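Local atomic coordinates of alternansucrase (Leuconostoc mesenteroides, PDB entry 6HVG), a protein that belongs to glycoside hydrolase family 70, joining a circularly permuted TIM-barrel core to repeats of the choline-binding and cell-wall-binding type. Residues Y398-F403 / N1272-N1277. Sequence-based numbering, arbitrary orientation.
Sequences YDKSSF and NIAKTN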
loop_
_atom_site.group_PDB
_atom_site.type_symbol
_atom_site.label_atom_id
_atom_site.label_comp_id
_atom_site.label_asym_id
_atom_site.label_seq_id
_atom_site.Cartn_x
_atom_site.Cartn_y
_atom_site.Cartn_z
ATOM N N TYR A 398 -16.479 -35.369 24.597
ATOM C CA TYR A 398 -16.407 -34.925 23.196
ATOM C C TYR A 398 -17.314 -33.713 22.952
ATOM O O TYR A 398 -18.304 -33.799 22.221
ATOM C CB TYR A 398 -16.771 -36.073 22.251
ATOM C CG TYR A 398 -16.165 -37.412 22.626
ATOM C CD1 TYR A 398 -14.859 -37.504 23.095
ATOM C CD2 TYR A 398 -16.885 -38.593 22.472
ATOM C CE1 TYR A 398 -14.295 -38.733 23.427
ATOM C CE2 TYR A 398 -16.325 -39.827 22.791
ATOM C CZ TYR A 398 -15.028 -39.892 23.281
ATOM O OH TYR A 398 -14.455 -41.095 23.631
ATOM N N ASP A 399 -16.966 -32.582 23.562
ATOM C CA ASP A 399 -17.809 -31.379 23.517
ATOM C C ASP A 399 -17.049 -30.139 24.000
ATOM O O ASP A 399 -15.872 -30.221 24.340
ATOM C CB ASP A 399 -19.103 -31.582 24.339
ATOM C CG ASP A 399 -18.834 -32.012 25.777
ATOM O OD1 ASP A 399 -17.743 -31.699 26.308
ATOM O OD2 ASP A 399 -19.717 -32.682 26.362
ATOM N N LYS A 400 -17.729 -28.993 24.020
ATOM C CA LYS A 400 -17.095 -27.722 24.351
ATOM C C LYS A 400 -16.532 -27.658 25.773
ATOM O O LYS A 400 -15.649 -26.841 26.036
ATOM C CB LYS A 400 -18.071 -26.574 24.119
ATOM C CG LYS A 400 -18.488 -26.430 22.662
ATOM C CD LYS A 400 -19.253 -25.149 22.354
ATOM C CE LYS A 400 -19.606 -25.090 20.869
ATOM N NZ LYS A 400 -20.015 -23.748 20.385
ATOM N N SER A 401 -17.009 -28.519 26.677
ATOM C CA SER A 401 -16.453 -28.579 28.043
ATOM C C SER A 401 -14.984 -28.941 28.036
ATOM O O SER A 401 -14.159 -28.242 28.622
ATOM C CB SER A 401 -17.180 -29.610 28.900
ATOM O OG SER A 401 -18.498 -29.193 29.167
ATOM N N SER A 402 -14.672 -30.038 27.353
ATOM C CA SER A 402 -13.329 -30.630 27.375
ATOM C C SER A 402 -12.392 -30.146 26.270
ATOM O O SER A 402 -11.237 -30.563 26.238
ATOM C CB SER A 402 -13.439 -32.156 27.317
ATOM O OG SER A 402 -14.000 -32.640 28.508
ATOM N N PHE A 403 -12.879 -29.279 25.377
ATOM C CA PHE A 403 -12.071 -28.776 24.251
ATOM C C PHE A 403 -12.173 -27.269 24.090
ATOM O O PHE A 403 -13.267 -26.749 23.916
ATOM C CB PHE A 403 -12.561 -29.398 22.942
ATOM C CG PHE A 403 -12.035 -30.779 22.666
ATOM C CD1 PHE A 403 -10.736 -30.953 22.264
ATOM C CD2 PHE A 403 -12.868 -31.893 22.768
ATOM C CE1 PHE A 403 -10.264 -32.212 21.992
ATOM C CE2 PHE A 403 -12.403 -33.151 22.491
ATOM C CZ PHE A 403 -11.098 -33.312 22.099
ATOM N N ASN A 1272 -14.735 -31.341 14.651
ATOM C CA ASN A 1272 -15.782 -30.558 15.296
ATOM C C ASN A 1272 -16.411 -31.272 16.487
ATOM O O ASN A 1272 -16.520 -32.501 16.493
ATOM C CB ASN A 1272 -16.866 -30.172 14.278
ATOM C CG ASN A 1272 -17.645 -28.932 14.699
ATOM O OD1 ASN A 1272 -18.613 -29.023 15.436
ATOM N ND2 ASN A 1272 -17.200 -27.768 14.254
ATOM N N ILE A 1273 -16.849 -30.489 17.474
ATOM C CA ILE A 1273 -17.420 -31.026 18.724
ATOM C C ILE A 1273 -18.679 -30.287 19.215
ATOM O O ILE A 1273 -19.074 -30.436 20.363
ATOM C CB ILE A 1273 -16.381 -30.955 19.853
ATOM C CG1 ILE A 1273 -15.739 -29.570 19.859
ATOM C CG2 ILE A 1273 -15.333 -32.050 19.693
ATOM C CD1 ILE A 1273 -15.386 -29.071 21.228
ATOM N N ALA A 1274 -19.322 -29.511 18.346
ATOM C CA ALA A 1274 -20.397 -28.610 18.771
ATOM C C ALA A 1274 -21.663 -29.364 19.151
ATOM O O ALA A 1274 -22.256 -29.110 20.203
ATOM C CB ALA A 1274 -20.693 -27.584 17.687
ATOM N N LYS A 1275 -22.064 -30.293 18.291
ATOM C CA LYS A 1275 -23.251 -31.101 18.522
ATOM C C LYS A 1275 -22.861 -32.570 18.599
ATOM O O LYS A 1275 -22.195 -33.088 17.700
ATOM C CB LYS A 1275 -24.262 -30.885 17.402
ATOM C CG LYS A 1275 -24.779 -29.462 17.309
ATOM C CD LYS A 1275 -25.802 -29.327 16.194
ATOM C CE LYS A 1275 -25.891 -27.897 15.689
ATOM N NZ LYS A 1275 -26.512 -27.831 14.335
ATOM N N THR A 1276 -23.296 -33.232 19.675
ATOM C CA THR A 1276 -22.964 -34.643 19.955
ATOM C C THR A 1276 -23.315 -35.645 18.828
ATOM O O THR A 1276 -22.708 -36.722 18.755
ATOM C CB THR A 1276 -23.575 -35.128 21.309
ATOM O OG1 THR A 1276 -24.906 -34.618 21.476
ATOM C CG2 THR A 1276 -22.719 -34.666 22.494
ATOM N N ASN A 1277 -24.268 -35.290 17.956
ATOM C CA ASN A 1277 -24.657 -36.164 16.828
ATOM C C ASN A 1277 -23.765 -36.051 15.569
ATOM O O ASN A 1277 -23.938 -36.814 14.620
ATOM C CB ASN A 1277 -26.149 -35.959 16.463
ATOM C CG ASN A 1277 -27.094 -36.778 17.351
ATOM O OD1 ASN A 1277 -27.956 -36.228 18.038
ATOM N ND2 ASN A 1277 -26.925 -38.095 17.347
#
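A chi1 of 47° puts CG1 of I1273 between its own backbone N and carbonyl carbon, and chi2 (146°) then turns CD1 to F403, whose CG is anti to its carbonyl carbon. The two side chains meet at a slant: CD1 of I1273 lies 3.3 Å from CB of F403, and the other branch, CG2, approaches CD2 of the ring at 3.9 Å. The same CD1 sits 3.4 Å from O of D399, a carbonyl that also lies in plane at the edge of the F403 ring and receives weak bonds from the backbone N of S402 and F403. CD1 of I1273 therefore rests against the turn formed by 399-403, touching K400 N as well, and L1281 adds further apolar cover to F403. In the U-shaped chain course of family 70 enzymes distant parts of the sequence pair up; here two loops 869 residues apart meet, one after helix 390-393 and the other after strand 1248-1252. No conventional hydrogen bond links the two segments. Instead, CA of D399 directs its hydrogen at O of I1273, 3.5 Å away and nearly straight at 167°, whereas OD2 of D399 bonds to S397 OG and OD1 accepts a weak bond from S401 N. At the exposed margin, the extended K400 chain passes A1274, with CE of K400 4.2 Å from CB of A1274; A1274 N in turn closes an Asx turn onto OD1 of N1272 at 3.0 Å.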